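ATP-citrate lyase beta-subunit (Chlorobium limicola, PDB 6HXJ) probably takes part in the ATP-dependent cleavage of citrate with coenzyme A, which yields acetyl-CoA, oxaloacetate, ADP and phosphate. Local coordinates at residues M208-D213 with A219-K224; N14-P19 with F179-A184; P191-K196 with A202-V207. One frame throughout, in Å; residues are numbered along the deposited sequence.

Contact 1: residues M208-D213 with A219-K224; sequences MNVDYD and ADWDFK
Tyr-212 and Trp-221 bring their rings past each other from opposite directions. The planes are nearly parallel, 9° apart, but the centres of the Tyr-212 ring and the Trp-221 six-membered ring lie 5.9 Å from each other. The overlap is therefore slight. From Tyr-212 CB the side chain leads into the ring, and contact begins at Tyr-212 CD1, which lies 4.0 Å from Trp-221 CE3. The next atom out, Tyr-212 CE1, meets Phe-223 CE1 at 4.0 Å and also faces Trp-221 CE3. CZ lies near Phe-223 O and leads on to the hydroxyl. There Tyr-212 OH donates a hydrogen bond to Phe-223 O at 2.7 Å. The donor lies in the carbonyl plane, with a C=O...donor angle of 150°. This bond ties the tyrosine to the irregular chain of 219-224. A phenylalanine at Tyr-212 would probably keep the ring contacts but leave Phe-223 O without its hydroxyl donor.

Val-210 meets the indole differently. Val-210 CG2 sits over the face of the Trp-221 six-membered ring, 4.2 Å from its centroid, in a CH-pi contact. At the edge of the other ring, Val-210 CG2 is 4.1 Å from Phe-223 CE1. A chi1 of 61° sets Phe-223 CG between the backbone N and the carbonyl carbon. Phe-223 CZ then lies 3.5 Å above the Trp-221 indole plane, near the rim and on the same side as Val-210. Asp-211 O approaches the edge of the indole. Trp-221 NE1 points elsewhere and bonds to Glu-182. The cluster sits at the end of strand 200-210, with strand 3-4 beside it. Phe-223 also touches Ile-4 of that strand and Pro-8 of helix 6-15, which links the loop after strand 200-210 to both elements.

Contact 2: residues N14-P19 with F179-A184; sequences NKWGIP and FDNEDA
One carboxylate oxygen, Glu-182 OE2, is shared by two consecutive residues, Lys-15 and Trp-16. The indole bond is the better made. Trp-16 NE1 donates to Glu-182 OE2 at 2.8 Å, with an N-H...O angle of 174°. The acceptor lies in the indole plane, at its edge. OE2 uses its anti lone pair, the one turned away from OE1. Lys-15 NZ stands 3.0 Å from the same Glu-182 OE2. This is a salt bridge, but its hydrogen bond is weak. The lysine chain is extended and comes from the opposite direction to the glutamate. The glutamate is bent at chi2, -54°, which swings its carboxylate toward the two donors.

Asn-181 packs across the far end of the indole, its side chain at about a right angle to that of Trp-16. Asn-181 CG lies 3.4 Å from Trp-16 CH2, and the amide plane is 24° from the ring plane. Asn-181 ND2 bonds to Leu-177 O in its own helix.

The contact joins two helix ends. Helix 6-15 closes in a Schellman motif, with Gly-17 at C-prime. The stronger partner of Lys-15 NZ is Asp-220, and Glu-182 OE1 accepts from Trp-221 NE1. The buried carboxylate thus has a partner at each oxygen, and the nearby ammonium probably favours its ionised form.

Contact 3: residues P191-K196 with A202-V207; sequences PLVIRK and AALDAV
The beta hairpin of strands 184-195 and 200-210 holds this contact, in which Val-193 and Ala-202 form an antiparallel hydrogen-bonded pair. Val-193 N donates to Ala-202 O at 2.8 Å, nearly along the C=O axis. Ala-202 N returns a bond to Val-193 O at 3.0 Å, tilted 24° from the carbonyl plane. Next to them, Leu-192 and Ala-203 are a non-hydrogen-bonded pair, their CA atoms 4.5 Å apart. A third bond, from Leu-204 N to Pro-191 O at 2.9 Å, continues the ladder just where strand 200-210 is interrupted.

Val-193 and Ala-202 share one face of the sheet, and Leu-192 and Ala-203 share the other. Val-193 has a chi1 of -56°, which sets CG2 between the backbone N and the carbonyl carbon. There Val-193 CG2 lies 3.9 Å from Ala-202 CB. Val-193 CG2 is also 3.6 Å from Leu-204 CD1. The other methyl, Val-193 CG1, meets Leu-204 CD2 at 3.7 Å. Both branches of the two side chains are therefore engaged, and the chains cross at about a right angle.

Pro-191 follows a cis peptide bond. Its ring packs against the leucine through Pro-191 CD, 3.8 Å from Leu-204 CB. Asp-205 OD2 comes up to the same proline CD, while its OD1 forms a salt bridge with Lys-50. On the other side of strand 184-195 the backbone pairs with strand 104-112. The arrangement is that of an antiparallel beta hairpin within a larger antiparallel sheet, here part of the ATP-grasp region.

Overall arrangement
All three contacts belong to the ATP-grasp part of the chain. Contacts 1 and 3 use successive parts of strand 200-210, their centres about 22 Å apart. Contact 2 touches both. Its centre is about 12 Å from that of contact 1 and about 15 Å from that of contact 3. Asp-220 OD2 meets Lys-15 NZ at 2.8 Å in a salt bridge, which connects contacts 1 and 2. Between contacts 2 and 3, Ala-203 N probably donates to Pro-19 O at 2.7 Å. The side chain of Asp-211, in contact 1, is about 14 Å from a bound coenzyme A, and its OD2 bonds to the backbone of another protein's chain.

Contact 1: residues M208-D213 with A219-K224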
ATOM      1  N   MET A 208      22.274  42.000 -49.559  1.00 91.45           N
ATOM      2  CA  MET A 208      22.746  41.352 -48.337  1.00 87.22           C
ATOM      3  C   MET A 208      22.503  39.853 -48.290  1.00 85.94           C
ATOM      4  O   MET A 208      21.375  39.395 -48.439  1.00 85.79           O
ATOM      5  CB  MET A 208      22.106  42.017 -47.114  1.00 90.33           C
ATOM      6  CG  MET A 208      22.760  41.701 -45.843  1.00 93.25           C
ATOM      7  SD  MET A 208      21.983  42.763 -44.629  1.00101.43           S
ATOM      8  CE  MET A 208      22.995  42.370 -43.139  1.00 97.04           C
ATOM      9  N   ASN A 209      23.554  39.096 -47.986  1.00 80.07           N
ATOM     10  CA  ASN A 209      23.466  37.644 -47.754  1.00 79.20           C
ATOM     11  C   ASN A 209      23.770  37.353 -46.292  1.00 80.55           C
ATOM     12  O   ASN A 209      24.827  37.767 -45.804  1.00 78.39           O
ATOM     13  CB  ASN A 209      24.415  36.860 -48.649  1.00 79.34           C
ATOM     14  CG  ASN A 209      24.160  37.095 -50.106  1.00 99.54           C
ATOM     15  OD1 ASN A 209      23.251  36.510 -50.702  1.00 87.32           O
ATOM     16  ND2 ASN A 209      24.914  38.011 -50.696  1.00 93.75           N
ATOM     17  N   VAL A 210      22.836  36.704 -45.578  1.00 77.24           N
ATOM     18  CA  VAL A 210      23.068  36.374 -44.164  1.00 76.02           C
ATOM     19  C   VAL A 210      23.132  34.869 -43.974  1.00 79.21           C
ATOM     20  O   VAL A 210      22.580  34.113 -44.764  1.00 81.12           O
ATOM     21  CB  VAL A 210      22.131  37.077 -43.134  1.00 80.58           C
ATOM     22  CG1 VAL A 210      22.389  38.580 -43.109  1.00 80.19           C
ATOM     23  CG2 VAL A 210      20.661  36.769 -43.376  1.00 82.30           C
ATOM     24  N   ASP A 211      23.833  34.422 -42.941  1.00 74.39           N
ATOM     25  CA  ASP A 211      23.921  32.987 -42.657  1.00 73.73           C
ATOM     26  C   ASP A 211      22.630  32.560 -41.884  1.00 78.71           C
ATOM     27  O   ASP A 211      22.551  32.727 -40.660  1.00 79.08           O
ATOM     28  CB  ASP A 211      25.233  32.683 -41.910  1.00 73.82           C
ATOM     29  CG  ASP A 211      25.353  31.284 -41.301  1.00 83.71           C
ATOM     30  OD1 ASP A 211      24.657  30.347 -41.789  1.00 84.72           O
ATOM     31  OD2 ASP A 211      26.178  31.113 -40.380  1.00 86.92           O
ATOM     32  N   TYR A 212      21.607  32.060 -42.623  1.00 75.34           N
ATOM     33  CA  TYR A 212      20.285  31.737 -42.054  1.00 77.22           C
ATOM     34  C   TYR A 212      20.279  30.645 -40.992  1.00 82.11           C
ATOM     35  O   TYR A 212      19.363  30.648 -40.187  1.00 83.68           O
ATOM     36  CB  TYR A 212      19.218  31.448 -43.125  1.00 79.42           C
ATOM     37  CG  TYR A 212      17.824  31.851 -42.698  1.00 82.55           C
ATOM     38  CD1 TYR A 212      17.508  33.182 -42.439  1.00 83.44           C
ATOM     39  CD2 TYR A 212      16.819  30.899 -42.539  1.00 87.18           C
ATOM     40  CE1 TYR A 212      16.234  33.553 -42.017  1.00 87.18           C
ATOM     41  CE2 TYR A 212      15.534  31.261 -42.130  1.00 90.83           C
ATOM     42  CZ  TYR A 212      15.246  32.589 -41.872  1.00 98.70           C
ATOM     43  OH  TYR A 212      13.982  32.947 -41.463  1.00105.49           O
ATOM     44  N   ASP A 213      21.308  29.785 -40.914  1.00 79.05           N
ATOM     45  CA  ASP A 213      21.440  28.756 -39.873  1.00 81.34           C
ATOM     46  C   ASP A 213      21.554  29.384 -38.478  1.00 86.21           C
ATOM     47  O   ASP A 213      21.250  28.737 -37.475  1.00 88.28           O
ATOM     48  CB  ASP A 213      22.707  27.925 -40.130  1.00 82.50           C
ATOM     49  CG  ASP A 213      22.687  27.085 -41.392  1.00 99.71           C
ATOM     50  OD1 ASP A 213      21.723  26.294 -41.567  1.00101.02           O
ATOM     51  OD2 ASP A 213      23.675  27.160 -42.172  1.00112.61           O
ATOM     52  N   ALA A 219      16.391  37.013 -32.871  1.00105.89           N
ATOM     53  CA  ALA A 219      14.945  37.088 -32.664  1.00110.34           C
ATOM     54  C   ALA A 219      14.291  38.234 -33.480  1.00117.77           C
ATOM     55  O   ALA A 219      13.071  38.241 -33.667  1.00120.91           O
ATOM     56  CB  ALA A 219      14.651  37.257 -31.194  1.00114.84           C
ATOM     57  N   ASP A 220      15.118  39.160 -33.998  1.00112.78           N
ATOM     58  CA  ASP A 220      14.667  40.281 -34.811  1.00114.14           C
ATOM     59  C   ASP A 220      14.572  39.951 -36.311  1.00116.09           C
ATOM     60  O   ASP A 220      14.165  40.818 -37.091  1.00116.45           O
ATOM     61  CB  ASP A 220      15.553  41.516 -34.550  1.00116.11           C
ATOM     62  CG  ASP A 220      16.926  41.537 -35.207  1.00128.91           C
ATOM     63  OD1 ASP A 220      17.649  40.511 -35.122  1.00128.09           O
ATOM     64  OD2 ASP A 220      17.299  42.595 -35.763  1.00137.21           O
ATOM     65  N   TRP A 221      14.918  38.712 -36.709  1.00109.99           N
ATOM     66  CA  TRP A 221      14.894  38.260 -38.097  1.00107.34           C
ATOM     67  C   TRP A 221      13.505  37.840 -38.533  1.00115.84           C
ATOM     68  O   TRP A 221      13.253  36.655 -38.790  1.00116.16           O
ATOM     69  CB  TRP A 221      15.919  37.138 -38.334  1.00102.04           C
ATOM     70  CG  TRP A 221      17.348  37.581 -38.508  1.00 99.09           C
ATOM     71  CD1 TRP A 221      17.873  38.820 -38.251  1.00101.55           C
ATOM     72  CD2 TRP A 221      18.441  36.767 -38.947  1.00 95.37           C
ATOM     73  NE1 TRP A 221      19.216  38.833 -38.533  1.00 97.71           N
ATOM     74  CE2 TRP A 221      19.597  37.581 -38.949  1.00 97.55           C
ATOM     75  CE3 TRP A 221      18.557  35.432 -39.355  1.00 94.99           C
ATOM     76  CZ2 TRP A 221      20.856  37.092 -39.330  1.00 93.81           C
ATOM     77  CZ3 TRP A 221      19.803  34.951 -39.727  1.00 93.30           C
ATOM     78  CH2 TRP A 221      20.932  35.777 -39.722  1.00 92.12           C
ATOM     79  N   ASP A 222      12.604  38.811 -38.634  1.00115.82           N
ATOM     80  CA  ASP A 222      11.240  38.575 -39.099  1.00119.35           C
ATOM     81  C   ASP A 222      11.210  38.615 -40.637  1.00121.35           C
ATOM     82  O   ASP A 222      10.616  39.512 -41.228  1.00124.49           O
ATOM     83  CB  ASP A 222      10.225  39.550 -38.442  1.00126.15           C
ATOM     84  CG  ASP A 222      10.507  41.053 -38.501  1.00138.45           C
ATOM     85  OD1 ASP A 222      11.692  41.442 -38.615  1.00137.93           O
ATOM     86  OD2 ASP A 222       9.536  41.843 -38.435  1.00144.48           O
ATOM     87  N   PHE A 223      11.912  37.664 -41.279  1.00112.60           N
ATOM     88  CA  PHE A 223      12.021  37.500 -42.735  1.00110.54           C
ATOM     89  C   PHE A 223      12.467  36.072 -43.093  1.00114.56           C
ATOM     90  O   PHE A 223      13.057  35.373 -42.263  1.00112.01           O
ATOM     91  CB  PHE A 223      12.990  38.527 -43.373  1.00108.77           C
ATOM     92  CG  PHE A 223      14.425  38.467 -42.889  1.00105.47           C
ATOM     93  CD1 PHE A 223      15.318  37.530 -43.408  1.00104.61           C
ATOM     94  CD2 PHE A 223      14.886  39.349 -41.925  1.00106.32           C
ATOM     95  CE1 PHE A 223      16.626  37.447 -42.930  1.00101.58           C
ATOM     96  CE2 PHE A 223      16.208  39.288 -41.478  1.00105.53           C
ATOM     97  CZ  PHE A 223      17.071  38.344 -41.990  1.00100.32           C
ATOM     98  N   LYS A 224      12.228  35.673 -44.347  1.00113.99           N
ATOM     99  CA  LYS A 224      12.612  34.378 -44.901  1.00113.61           C
ATOM    100  C   LYS A 224      13.587  34.625 -46.058  1.00116.10           C
ATOM    101  O   LYS A 224      13.540  35.696 -46.677  1.00115.73           O
ATOM    102  CB  LYS A 224      11.374  33.601 -45.383  1.00120.94           C
ATOM    103  CG  LYS A 224      10.698  32.760 -44.288  1.00138.00           C
ATOM    104  CD  LYS A 224       9.277  32.323 -44.679  1.00151.36           C
ATOM    105  CE  LYS A 224       8.389  32.125 -43.468  1.00164.49           C
ATOM    106  NZ  LYS A 224       6.966  31.900 -43.838  1.00177.32           N
TER

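Contact 2: residues N14-P19 with F179-A184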
ATOM      1  N   ASN A  14      19.504  50.179 -40.955  1.00102.63           N
ATOM      2  CA  ASN A  14      18.876  51.104 -40.035  1.00104.29           C
ATOM      3  C   ASN A  14      19.293  50.799 -38.614  1.00109.08           C
ATOM      4  O   ASN A  14      19.769  51.682 -37.911  1.00110.59           O
ATOM      5  CB  ASN A  14      17.386  50.963 -40.167  1.00103.88           C
ATOM      6  CG  ASN A  14      16.688  52.250 -40.319  1.00129.83           C
ATOM      7  OD1 ASN A  14      17.059  53.106 -41.120  1.00131.80           O
ATOM      8  ND2 ASN A  14      15.739  52.469 -39.428  1.00119.48           N
ATOM      9  N   LYS A  15      19.163  49.536 -38.215  1.00104.11           N
ATOM     10  CA  LYS A  15      19.543  49.052 -36.896  1.00102.53           C
ATOM     11  C   LYS A  15      20.983  49.451 -36.517  1.00106.57           C
ATOM     12  O   LYS A  15      21.218  49.912 -35.404  1.00106.80           O
ATOM     13  CB  LYS A  15      19.362  47.530 -36.861  1.00101.23           C
ATOM     14  CG  LYS A  15      19.902  46.867 -35.625  1.00 99.42           C
ATOM     15  CD  LYS A  15      19.284  45.508 -35.444  1.00103.26           C
ATOM     16  CE  LYS A  15      20.214  44.623 -34.674  1.00105.63           C
ATOM     17  NZ  LYS A  15      19.657  43.257 -34.499  1.00116.84           N
ATOM     18  N   TRP A  16      21.934  49.284 -37.438  1.00102.47           N
ATOM     19  CA  TRP A  16      23.333  49.602 -37.158  1.00101.28           C
ATOM     20  C   TRP A  16      23.705  51.007 -37.631  1.00109.90           C
ATOM     21  O   TRP A  16      24.887  51.307 -37.814  1.00109.36           O
ATOM     22  CB  TRP A  16      24.262  48.501 -37.720  1.00 96.84           C
ATOM     23  CG  TRP A  16      24.025  47.196 -37.035  1.00 95.70           C
ATOM     24  CD1 TRP A  16      23.122  46.238 -37.386  1.00 98.22           C
ATOM     25  CD2 TRP A  16      24.545  46.810 -35.755  1.00 94.06           C
ATOM     26  NE1 TRP A  16      23.104  45.236 -36.441  1.00 96.19           N
ATOM     27  CE2 TRP A  16      23.945  45.579 -35.413  1.00 96.84           C
ATOM     28  CE3 TRP A  16      25.453  47.394 -34.856  1.00 94.60           C
ATOM     29  CZ2 TRP A  16      24.216  44.933 -34.207  1.00 94.51           C
ATOM     30  CZ3 TRP A  16      25.715  46.756 -33.666  1.00 94.30           C
ATOM     31  CH2 TRP A  16      25.106  45.540 -33.351  1.00 93.85           C
ATOM     32  N   GLY A  17      22.697  51.859 -37.773  1.00109.94           N
ATOM     33  CA  GLY A  17      22.875  53.240 -38.189  1.00113.10           C
ATOM     34  C   GLY A  17      23.629  53.385 -39.496  1.00120.09           C
ATOM     35  O   GLY A  17      24.745  53.915 -39.514  1.00119.89           O
ATOM     36  N   ILE A  18      23.036  52.896 -40.594  1.00117.69           N
ATOM     37  CA  ILE A  18      23.629  52.989 -41.923  1.00117.28           C
ATOM     38  C   ILE A  18      22.695  53.850 -42.770  1.00126.90           C
ATOM     39  O   ILE A  18      21.489  53.569 -42.827  1.00127.82           O
ATOM     40  CB  ILE A  18      23.902  51.603 -42.543  1.00116.98           C
ATOM     41  CG1 ILE A  18      24.922  50.819 -41.700  1.00114.56           C
ATOM     42  CG2 ILE A  18      24.330  51.722 -44.017  1.00116.83           C
ATOM     43  CD1 ILE A  18      25.037  49.358 -42.046  1.00119.95           C
ATOM     44  N   PRO A  19      23.232  54.926 -43.386  1.00125.87           N
ATOM     45  CA  PRO A  19      22.386  55.823 -44.180  1.00128.00           C
ATOM     46  C   PRO A  19      21.556  55.102 -45.227  1.00131.41           C
ATOM     47  O   PRO A  19      22.114  54.464 -46.106  1.00130.20           O
ATOM     48  CB  PRO A  19      23.406  56.770 -44.796  1.00131.02           C
ATOM     49  CG  PRO A  19      24.544  56.786 -43.843  1.00134.58           C
ATOM     50  CD  PRO A  19      24.641  55.380 -43.384  1.00127.39           C
ATOM     51  N   PHE A 179      27.931  43.628 -40.203  1.00 83.46           N
ATOM     52  CA  PHE A 179      28.381  42.344 -40.725  1.00 80.77           C
ATOM     53  C   PHE A 179      28.701  41.400 -39.589  1.00 87.58           C
ATOM     54  O   PHE A 179      28.204  40.267 -39.566  1.00 86.05           O
ATOM     55  CB  PHE A 179      29.591  42.533 -41.650  1.00 81.03           C
ATOM     56  CG  PHE A 179      30.044  41.281 -42.362  1.00 79.76           C
ATOM     57  CD1 PHE A 179      30.867  40.359 -41.728  1.00 81.86           C
ATOM     58  CD2 PHE A 179      29.713  41.061 -43.688  1.00 80.72           C
ATOM     59  CE1 PHE A 179      31.317  39.219 -42.399  1.00 81.75           C
ATOM     60  CE2 PHE A 179      30.184  39.936 -44.366  1.00 82.76           C
ATOM     61  CZ  PHE A 179      30.974  39.013 -43.713  1.00 80.28           C
ATOM     62  N   ASP A 180      29.516  41.875 -38.643  1.00 88.92           N
ATOM     63  CA  ASP A 180      29.937  41.095 -37.487  1.00 91.56           C
ATOM     64  C   ASP A 180      28.721  40.580 -36.694  1.00 96.37           C
ATOM     65  O   ASP A 180      28.567  39.368 -36.491  1.00 96.52           O
ATOM     66  CB  ASP A 180      30.866  41.952 -36.597  1.00 96.94           C
ATOM     67  CG  ASP A 180      31.951  41.197 -35.839  1.00123.35           C
ATOM     68  OD1 ASP A 180      32.121  41.460 -34.623  1.00128.69           O
ATOM     69  OD2 ASP A 180      32.723  40.452 -36.487  1.00133.48           O
ATOM     70  N   ASN A 181      27.821  41.505 -36.352  1.00 93.20           N
ATOM     71  CA  ASN A 181      26.655  41.264 -35.520  1.00 93.84           C
ATOM     72  C   ASN A 181      25.451  40.594 -36.195  1.00 94.30           C
ATOM     73  O   ASN A 181      24.608  40.017 -35.506  1.00 93.20           O
ATOM     74  CB  ASN A 181      26.249  42.547 -34.875  1.00 95.44           C
ATOM     75  CG  ASN A 181      27.194  42.872 -33.730  1.00107.16           C
ATOM     76  OD1 ASN A 181      27.029  42.388 -32.607  1.00106.56           O
ATOM     77  ND2 ASN A 181      28.245  43.648 -33.985  1.00 91.57           N
ATOM     78  N   GLU A 182      25.342  40.677 -37.516  1.00 88.70           N
ATOM     79  CA  GLU A 182      24.197  40.061 -38.172  1.00 87.70           C
ATOM     80  C   GLU A 182      24.502  38.705 -38.814  1.00 88.09           C
ATOM     81  O   GLU A 182      23.681  38.210 -39.587  1.00 88.52           O
ATOM     82  CB  GLU A 182      23.531  41.012 -39.205  1.00 88.93           C
ATOM     83  CG  GLU A 182      22.828  42.231 -38.628  1.00 94.06           C
ATOM     84  CD  GLU A 182      21.781  42.013 -37.551  1.00109.74           C
ATOM     85  OE1 GLU A 182      20.956  41.079 -37.674  1.00112.01           O
ATOM     86  OE2 GLU A 182      21.776  42.808 -36.587  1.00 96.92           O
ATOM     87  N   ASP A 183      25.651  38.102 -38.528  1.00 81.91           N
ATOM     88  CA  ASP A 183      26.015  36.822 -39.145  1.00 80.06           C
ATOM     89  C   ASP A 183      25.949  36.869 -40.698  1.00 80.70           C
ATOM     90  O   ASP A 183      25.489  35.918 -41.317  1.00 80.99           O
ATOM     91  CB  ASP A 183      25.154  35.649 -38.575  1.00 82.82           C
ATOM     92  CG  ASP A 183      25.758  34.956 -37.352  1.00 95.14           C
ATOM     93  OD1 ASP A 183      26.746  34.167 -37.527  1.00 94.08           O
ATOM     94  OD2 ASP A 183      25.205  35.127 -36.236  1.00 99.55           O
ATOM     95  N   ALA A 184      26.376  37.975 -41.314  1.00 75.19           N
ATOM     96  CA  ALA A 184      26.308  38.102 -42.769  1.00 73.89           C
ATOM     97  C   ALA A 184      27.369  37.284 -43.438  1.00 77.33           C
ATOM     98  O   ALA A 184      28.398  37.020 -42.838  1.00 79.82           O
ATOM     99  CB  ALA A 184      26.436  39.560 -43.193  1.00 74.59           C
TER

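Contact 3: residues P191-K196 with A202-V207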
ATOM      1  N   PRO A 191      24.877  52.008 -55.582  1.00111.57           N
ATOM      2  CA  PRO A 191      25.767  53.005 -54.982  1.00110.98           C
ATOM      3  C   PRO A 191      25.462  53.436 -53.561  1.00111.28           C
ATOM      4  O   PRO A 191      24.321  53.371 -53.090  1.00110.51           O
ATOM      5  CB  PRO A 191      25.614  54.196 -55.933  1.00117.13           C
ATOM      6  CG  PRO A 191      24.180  54.115 -56.422  1.00123.84           C
ATOM      7  CD  PRO A 191      23.735  52.657 -56.257  1.00116.78           C
ATOM      8  N   LEU A 192      26.518  53.903 -52.899  1.00106.11           N
ATOM      9  CA  LEU A 192      26.466  54.583 -51.617  1.00105.79           C
ATOM     10  C   LEU A 192      26.588  56.052 -52.090  1.00114.33           C
ATOM     11  O   LEU A 192      27.655  56.500 -52.537  1.00115.35           O
ATOM     12  CB  LEU A 192      27.618  54.169 -50.662  1.00102.94           C
ATOM     13  CG  LEU A 192      27.754  55.040 -49.383  1.00108.01           C
ATOM     14  CD1 LEU A 192      26.653  54.745 -48.377  1.00107.46           C
ATOM     15  CD2 LEU A 192      29.140  54.955 -48.774  1.00107.90           C
ATOM     16  N   VAL A 193      25.457  56.744 -52.112  1.00113.15           N
ATOM     17  CA  VAL A 193      25.419  58.101 -52.632  1.00117.08           C
ATOM     18  C   VAL A 193      25.635  59.153 -51.548  1.00124.08           C
ATOM     19  O   VAL A 193      25.347  58.916 -50.372  1.00121.54           O
ATOM     20  CB  VAL A 193      24.145  58.380 -53.476  1.00123.27           C
ATOM     21  CG1 VAL A 193      24.015  57.381 -54.620  1.00121.55           C
ATOM     22  CG2 VAL A 193      22.886  58.401 -52.615  1.00123.57           C
ATOM     23  N   ILE A 194      26.159  60.313 -51.973  1.00125.42           N
ATOM     24  CA  ILE A 194      26.395  61.493 -51.143  1.00128.62           C
ATOM     25  C   ILE A 194      25.671  62.702 -51.741  1.00140.74           C
ATOM     26  O   ILE A 194      25.742  62.943 -52.952  1.00142.11           O
ATOM     27  CB  ILE A 194      27.918  61.775 -50.891  1.00130.91           C
ATOM     28  CG1 ILE A 194      28.180  63.049 -50.043  1.00134.24           C
ATOM     29  CG2 ILE A 194      28.691  61.899 -52.198  1.00132.77           C
ATOM     30  CD1 ILE A 194      27.750  63.050 -48.664  1.00136.93           C
ATOM     31  N   ARG A 195      24.985  63.457 -50.870  1.00142.40           N
ATOM     32  CA  ARG A 195      24.316  64.706 -51.209  1.00148.86           C
ATOM     33  C   ARG A 195      25.142  65.804 -50.529  1.00158.13           C
ATOM     34  O   ARG A 195      24.892  66.175 -49.377  1.00159.13           O
ATOM     35  CB  ARG A 195      22.854  64.679 -50.739  1.00150.57           C
ATOM     36  CG  ARG A 195      22.030  65.907 -51.169  1.00163.02           C
ATOM     37  CD  ARG A 195      20.529  65.675 -51.064  1.00167.77           C
ATOM     38  NE  ARG A 195      20.039  65.716 -49.681  1.00166.94           N
ATOM     39  CZ  ARG A 195      18.775  65.502 -49.324  1.00168.95           C
ATOM     40  NH1 ARG A 195      18.420  65.561 -48.047  1.00147.86           N
ATOM     41  NH2 ARG A 195      17.855  65.231 -50.243  1.00150.90           N
ATOM     42  N   LYS A 196      26.192  66.245 -51.240  1.00157.27           N
ATOM     43  CA  LYS A 196      27.202  67.202 -50.793  1.00160.18           C
ATOM     44  C   LYS A 196      26.637  68.473 -50.136  1.00171.37           C
ATOM     45  O   LYS A 196      27.134  68.842 -49.066  1.00171.12           O
ATOM     46  CB  LYS A 196      28.177  67.550 -51.928  1.00163.24           C
ATOM     47  CG  LYS A 196      29.081  66.376 -52.275  1.00160.06           C
ATOM     48  CD  LYS A 196      30.100  66.684 -53.342  1.00164.30           C
ATOM     49  CE  LYS A 196      30.763  65.383 -53.723  1.00162.39           C
ATOM     50  NZ  LYS A 196      32.105  65.574 -54.316  1.00170.34           N
ATOM     51  N   ALA A 202      23.366  57.975 -48.360  1.00130.24           N
ATOM     52  CA  ALA A 202      22.295  56.990 -48.531  1.00128.36           C
ATOM     53  C   ALA A 202      22.792  55.774 -49.295  1.00129.07           C
ATOM     54  O   ALA A 202      23.448  55.900 -50.329  1.00128.08           O
ATOM     55  CB  ALA A 202      21.095  57.592 -49.253  1.00132.74           C
ATOM     56  N   ALA A 203      22.452  54.587 -48.784  1.00124.27           N
ATOM     57  CA  ALA A 203      22.753  53.299 -49.401  1.00121.16           C
ATOM     58  C   ALA A 203      21.604  53.039 -50.352  1.00128.57           C
ATOM     59  O   ALA A 203      20.494  52.743 -49.898  1.00129.32           O
ATOM     60  CB  ALA A 203      22.810  52.214 -48.342  1.00118.50           C
ATOM     61  N   LEU A 204      21.827  53.249 -51.654  1.00127.12           N
ATOM     62  CA  LEU A 204      20.755  53.109 -52.633  1.00129.58           C
ATOM     63  C   LEU A 204      20.402  51.650 -52.963  1.00133.75           C
ATOM     64  O   LEU A 204      19.220  51.304 -52.852  1.00135.27           O
ATOM     65  CB  LEU A 204      21.044  53.936 -53.889  1.00131.99           C
ATOM     66  CG  LEU A 204      20.203  55.196 -54.088  1.00140.16           C
ATOM     67  CD1 LEU A 204      20.160  56.081 -52.842  1.00140.19           C
ATOM     68  CD2 LEU A 204      20.683  55.966 -55.283  1.00144.81           C
ATOM     69  N   ASP A 205      21.394  50.795 -53.352  1.00127.85           N
ATOM     70  CA  ASP A 205      21.151  49.376 -53.680  1.00125.74           C
ATOM     71  C   ASP A 205      21.819  48.488 -52.666  1.00123.35           C
ATOM     72  O   ASP A 205      23.047  48.395 -52.632  1.00121.20           O
ATOM     73  CB  ASP A 205      21.614  49.000 -55.104  1.00129.13           C
ATOM     74  CG  ASP A 205      20.854  49.661 -56.247  1.00151.02           C
ATOM     75  OD1 ASP A 205      19.596  49.595 -56.251  1.00154.81           O
ATOM     76  OD2 ASP A 205      21.514  50.178 -57.182  1.00159.73           O
ATOM     77  N   ALA A 206      21.008  47.808 -51.850  1.00116.89           N
ATOM     78  CA  ALA A 206      21.487  46.945 -50.777  1.00111.82           C
ATOM     79  C   ALA A 206      21.335  45.458 -51.085  1.00110.98           C
ATOM     80  O   ALA A 206      20.214  44.923 -51.051  1.00111.80           O
ATOM     81  CB  ALA A 206      20.759  47.288 -49.485  1.00112.88           C
ATOM     82  N   VAL A 207      22.479  44.789 -51.356  1.00102.43           N
ATOM     83  CA  VAL A 207      22.552  43.341 -51.627  1.00 99.66           C
ATOM     84  C   VAL A 207      23.121  42.625 -50.378  1.00 97.66           C
ATOM     85  O   VAL A 207      24.327  42.626 -50.174  1.00 95.84           O
ATOM     86  CB  VAL A 207      23.365  43.012 -52.911  1.00103.92           C
ATOM     87  CG1 VAL A 207      23.237  41.538 -53.274  1.00103.30           C
ATOM     88  CG2 VAL A 207      22.933  43.877 -54.091  1.00106.88           C
TER